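PDB 1QWK: aldo-keto reductase family 1 member C1 from Caenorhabditis elegans, which probably works as an NADPH-dependent aldo-keto reductase of the aldose reductase type, reducing carbonyl compounds. Local coordinates for residues Tyr201-Thr213 against Leu220-Gln232. Numbering follows the deposited sequence.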
loop_
_atom_site.group_PDB
_atom_site.type_symbol
_atom_site.label_atom_id
_atom_site.label_comp_id
_atom_site.label_asym_id
_atom_site.label_seq_id
_atom_site.Cartn_x
_atom_site.Cartn_y
_atom_site.Cartn_z
ATOM N N TYR A 201 3.074 2.335 2.014
ATOM C CA TYR A 201 1.864 3.144 1.896
ATOM C C TYR A 201 2.193 4.415 2.672
ATOM O O TYR A 201 3.159 4.426 3.442
ATOM C CB TYR A 201 0.596 2.435 2.412
ATOM C CG TYR A 201 0.458 2.131 3.889
ATOM C CD1 TYR A 201 0.242 3.145 4.829
ATOM C CD2 TYR A 201 0.419 0.811 4.330
ATOM C CE1 TYR A 201 -0.022 2.843 6.173
ATOM C CE2 TYR A 201 0.157 0.501 5.663
ATOM C CZ TYR A 201 -0.063 1.512 6.576
ATOM O OH TYR A 201 -0.335 1.189 7.890
ATOM N N ALA A 202 1.428 5.481 2.448
ATOM C CA ALA A 202 1.676 6.775 3.089
ATOM C C ALA A 202 3.082 7.243 2.715
ATOM O O ALA A 202 3.791 7.856 3.515
ATOM C CB ALA A 202 1.541 6.661 4.608
ATOM N N THR A 203 3.472 6.955 1.478
ATOM C CA THR A 203 4.799 7.293 0.975
ATOM C C THR A 203 5.119 8.783 1.012
ATOM O O THR A 203 6.280 9.168 1.156
ATOM C CB THR A 203 4.957 6.778 -0.467
ATOM O OG1 THR A 203 4.328 5.488 -0.584
ATOM C CG2 THR A 203 6.427 6.642 -0.829
ATOM N N LEU A 204 4.091 9.621 0.883
ATOM C CA LEU A 204 4.291 11.072 0.894
ATOM C C LEU A 204 4.303 11.688 2.284
ATOM O O LEU A 204 4.377 12.910 2.422
ATOM C CB LEU A 204 3.230 11.753 0.032
ATOM C CG LEU A 204 3.288 11.368 -1.451
ATOM C CD1 LEU A 204 2.171 12.074 -2.194
ATOM C CD2 LEU A 204 4.651 11.742 -2.038
ATOM N N GLY A 205 4.220 10.843 3.308
ATOM C CA GLY A 205 4.254 11.321 4.681
ATOM C C GLY A 205 3.059 12.114 5.179
ATOM O O GLY A 205 1.942 11.967 4.685
ATOM N N SER A 206 3.305 12.962 6.171
ATOM C CA SER A 206 2.255 13.780 6.766
ATOM C C SER A 206 1.969 15.040 5.950
ATOM O O SER A 206 2.757 15.423 5.086
ATOM C CB SER A 206 2.644 14.154 8.201
ATOM O OG SER A 206 3.921 14.764 8.238
ATOM N N PRO A 207 0.827 15.697 6.210
ATOM C CA PRO A 207 0.437 16.917 5.494
ATOM C C PRO A 207 1.568 17.939 5.452
ATOM O O PRO A 207 2.070 18.366 6.491
ATOM C CB PRO A 207 -0.767 17.404 6.291
ATOM C CG PRO A 207 -1.410 16.116 6.703
ATOM C CD PRO A 207 -0.221 15.297 7.167
ATOM N N GLY A 208 1.960 18.333 4.244
ATOM C CA GLY A 208 3.051 19.281 4.096
ATOM C C GLY A 208 2.658 20.742 4.000
ATOM O O GLY A 208 3.528 21.614 4.011
ATOM N N ARG A 209 1.359 21.015 3.918
ATOM C CA ARG A 209 0.876 22.389 3.801
ATOM C C ARG A 209 -0.375 22.681 4.614
ATOM O O ARG A 209 -1.150 21.783 4.938
ATOM C CB ARG A 209 0.565 22.726 2.341
ATOM C CG ARG A 209 1.754 22.726 1.403
ATOM C CD ARG A 209 1.324 23.190 0.025
ATOM N NE ARG A 209 2.455 23.327 -0.889
ATOM C CZ ARG A 209 2.356 23.784 -2.132
ATOM N NH1 ARG A 209 1.173 24.153 -2.612
ATOM N NH2 ARG A 209 3.437 23.875 -2.893
ATOM N N VAL A 210 -0.555 23.959 4.929
ATOM C CA VAL A 210 -1.716 24.448 5.655
ATOM C C VAL A 210 -2.256 25.542 4.743
ATOM O O VAL A 210 -1.564 26.524 4.461
ATOM C CB VAL A 210 -1.335 25.070 7.019
ATOM C CG1 VAL A 210 -2.592 25.510 7.760
ATOM C CG2 VAL A 210 -0.549 24.072 7.845
ATOM N N ASN A 211 -3.478 25.360 4.260
ATOM C CA ASN A 211 -4.097 26.329 3.365
ATOM C C ASN A 211 -5.011 27.291 4.108
ATOM O O ASN A 211 -5.621 26.937 5.113
ATOM C CB ASN A 211 -4.895 25.604 2.283
ATOM C CG ASN A 211 -4.019 24.768 1.381
ATOM O OD1 ASN A 211 -3.221 25.298 0.614
ATOM N ND2 ASN A 211 -4.156 23.456 1.474
ATOM N N PHE A 212 -5.090 28.515 3.599
ATOM C CA PHE A 212 -5.927 29.553 4.180
ATOM C C PHE A 212 -6.901 30.004 3.102
ATOM O O PHE A 212 -6.487 30.438 2.029
ATOM C CB PHE A 212 -5.056 30.727 4.638
ATOM C CG PHE A 212 -4.088 30.367 5.726
ATOM C CD1 PHE A 212 -4.522 30.231 7.040
ATOM C CD2 PHE A 212 -2.750 30.116 5.432
ATOM C CE1 PHE A 212 -3.641 29.846 8.049
ATOM C CE2 PHE A 212 -1.859 29.729 6.435
ATOM C CZ PHE A 212 -2.305 29.594 7.745
ATOM N N THR A 213 -8.194 29.883 3.384
ATOM C CA THR A 213 -9.219 30.270 2.426
ATOM C C THR A 213 -10.299 31.095 3.111
ATOM O O THR A 213 -10.719 30.778 4.224
ATOM C CB THR A 213 -9.888 29.032 1.791
ATOM O OG1 THR A 213 -8.881 28.122 1.334
ATOM C CG2 THR A 213 -10.761 29.444 0.613
ATOM N N LEU A 220 -5.972 32.035 -0.223
ATOM C CA LEU A 220 -4.860 32.885 0.180
ATOM C C LEU A 220 -3.572 32.067 0.097
ATOM O O LEU A 220 -3.582 30.941 -0.403
ATOM C CB LEU A 220 -5.073 33.382 1.613
ATOM C CG LEU A 220 -6.398 34.102 1.885
ATOM C CD1 LEU A 220 -6.494 34.456 3.363
ATOM C CD2 LEU A 220 -6.499 35.355 1.027
ATOM N N ASP A 221 -2.469 32.626 0.584
ATOM C CA ASP A 221 -1.190 31.923 0.549
ATOM C C ASP A 221 -1.126 30.812 1.595
ATOM O O ASP A 221 -1.591 30.977 2.722
ATOM C CB ASP A 221 -0.030 32.904 0.770
ATOM C CG ASP A 221 0.228 33.793 -0.439
ATOM O OD1 ASP A 221 0.495 33.249 -1.533
ATOM O OD2 ASP A 221 0.169 35.036 -0.293
ATOM N N TRP A 222 -0.549 29.678 1.211
ATOM C CA TRP A 222 -0.414 28.546 2.119
ATOM C C TRP A 222 0.860 28.689 2.944
ATOM O O TRP A 222 1.712 29.530 2.645
ATOM C CB TRP A 222 -0.356 27.237 1.330
ATOM C CG TRP A 222 0.767 27.195 0.333
ATOM C CD1 TRP A 222 0.741 27.657 -0.952
ATOM C CD2 TRP A 222 2.090 26.689 0.552
ATOM N NE1 TRP A 222 1.966 27.467 -1.548
ATOM C CE2 TRP A 222 2.812 26.874 -0.648
ATOM C CE3 TRP A 222 2.735 26.095 1.645
ATOM C CZ2 TRP A 222 4.152 26.488 -0.785
ATOM C CZ3 TRP A 222 4.069 25.709 1.508
ATOM C CH2 TRP A 222 4.760 25.908 0.300
ATOM N N ALA A 223 0.982 27.869 3.984
ATOM C CA ALA A 223 2.161 27.877 4.846
ATOM C C ALA A 223 2.669 26.447 5.014
ATOM O O ALA A 223 1.881 25.503 5.080
ATOM C CB ALA A 223 1.819 28.471 6.205
ATOM N N PRO A 224 3.996 26.269 5.074
ATOM C CA PRO A 224 4.563 24.927 5.237
ATOM C C PRO A 224 4.294 24.348 6.625
ATOM O O PRO A 224 4.219 25.078 7.613
ATOM C CB PRO A 224 6.051 25.152 4.980
ATOM C CG PRO A 224 6.265 26.544 5.499
ATOM C CD PRO A 224 5.063 27.279 4.941
ATOM N N ALA A 225 4.140 23.029 6.691
ATOM C CA ALA A 225 3.891 22.350 7.958
ATOM C C ALA A 225 4.997 21.318 8.172
ATOM O O ALA A 225 5.530 20.779 7.205
ATOM C CB ALA A 225 2.525 21.659 7.922
ATOM N N PRO A 226 5.363 21.038 9.439
ATOM C CA PRO A 226 6.418 20.056 9.732
ATOM C C PRO A 226 6.064 18.715 9.109
ATOM O O PRO A 226 5.081 18.078 9.497
ATOM C CB PRO A 226 6.438 20.011 11.259
ATOM C CG PRO A 226 5.025 20.348 11.626
ATOM C CD PRO A 226 4.712 21.485 10.683
ATOM N N SER A 227 6.879 18.278 8.155
ATOM C CA SER A 227 6.597 17.039 7.444
ATOM C C SER A 227 7.734 16.625 6.527
ATOM O O SER A 227 8.665 17.393 6.287
ATOM C CB SER A 227 5.356 17.249 6.593
ATOM O OG SER A 227 5.591 18.312 5.681
ATOM N N ASP A 228 7.626 15.411 5.990
ATOM C CA ASP A 228 8.622 14.865 5.068
ATOM C C ASP A 228 8.773 15.798 3.861
ATOM O O ASP A 228 9.879 16.040 3.381
ATOM C CB ASP A 228 8.180 13.487 4.538
ATOM C CG ASP A 228 7.700 12.545 5.626
ATOM O OD1 ASP A 228 6.831 12.938 6.436
ATOM O OD2 ASP A 228 8.179 11.389 5.653
ATOM N N LEU A 229 7.648 16.301 3.362
ATOM C CA LEU A 229 7.644 17.186 2.199
ATOM C C LEU A 229 8.361 18.517 2.411
ATOM O O LEU A 229 8.755 19.171 1.444
ATOM C CB LEU A 229 6.206 17.450 1.745
ATOM C CG LEU A 229 5.505 16.280 1.044
ATOM C CD1 LEU A 229 3.997 16.498 1.055
ATOM C CD2 LEU A 229 6.025 16.154 -0.386
ATOM N N GLN A 230 8.529 18.919 3.666
ATOM C CA GLN A 230 9.195 20.182 3.970
ATOM C C GLN A 230 10.603 19.998 4.516
ATOM O O GLN A 230 11.233 20.966 4.947
ATOM C CB GLN A 230 8.368 20.993 4.971
ATOM C CG GLN A 230 7.008 21.447 4.462
ATOM C CD GLN A 230 7.100 22.282 3.202
ATOM O OE1 GLN A 230 8.068 23.014 2.995
ATOM N NE2 GLN A 230 6.077 22.189 2.357
ATOM N N ASP A 231 11.095 18.763 4.506
ATOM C CA ASP A 231 12.446 18.475 4.990
ATOM C C ASP A 231 13.435 19.296 4.166
ATOM O O ASP A 231 13.330 19.354 2.939
ATOM C CB ASP A 231 12.762 16.984 4.832
ATOM C CG ASP A 231 14.175 16.640 5.262
ATOM O OD1 ASP A 231 14.391 16.370 6.461
ATOM O OD2 ASP A 231 15.074 16.658 4.398
ATOM N N GLN A 232 14.394 19.927 4.837
ATOM C CA GLN A 232 15.379 20.765 4.155
ATOM C C GLN A 232 16.155 20.019 3.078
ATOM O O GLN A 232 16.383 20.554 1.997
ATOM C CB GLN A 232 16.364 21.364 5.171
ATOM C CG GLN A 232 17.255 22.467 4.599
ATOM C CD GLN A 232 18.459 21.940 3.828
ATOM O OE1 GLN A 232 19.113 22.683 3.091
ATOM N NE2 GLN A 232 18.767 20.658 4.006
HETATM O O HOH W 1 5.284 14.871 4.302
HETATM O O HOH W 2 5.867 12.608 8.984
HETATM O O HOH W 3 2.296 17.522 9.120
HETATM O O HOH W 4 -3.934 28.493 0.868
#
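A long hairpin-like loop leaves the aldo-keto reductase TIM barrel after strand 197-201, its short antiparallel strands 209-210 and 223-224 pairing Val210 with Ala223 through two hydrogen bonds, Val210 N to Ala223 O and Ala223 N to Val210 O, both 2.9 Å. Toward the tip, Leu220 N bonds to Phe212 O. The other way, Gly208 O is gripped from opposite faces of its carbonyl plane, by Ala225 N at 3.1 Å and by NE2 of Gln230, whose chain bends at chi2 (-57°) to get there. On the sheet face bearing Arg209, its guanidinium lies flat on the Trp222 indole, planes 8° apart, and CZ sits 3.8 Å from the centroid of the six-membered ring, a cation-pi contact, while CD adds a CH-pi contact over the same ring. The indole is swung under the arginine by a Trp222 chi1 of 58°, which places CG between backbone N and carbonyl carbon. The other face carries small apolar contacts: Val210 CG2 meets Ala225 CB, and Ala223 CB abuts the Phe212 ring edge at CE2, 3.9 Å away. Nearer the barrel, waters fill in for direct bonds, one joining Ser206 OG to Asp228 OD1. Here the hairpin is tied down: Asp228 OD2 accepts from Tyr181 N in the loop after strand 173-177, while Leu204 and Leu229 rest on helix 245-255 and Asp231 caps the start of helix 232-241.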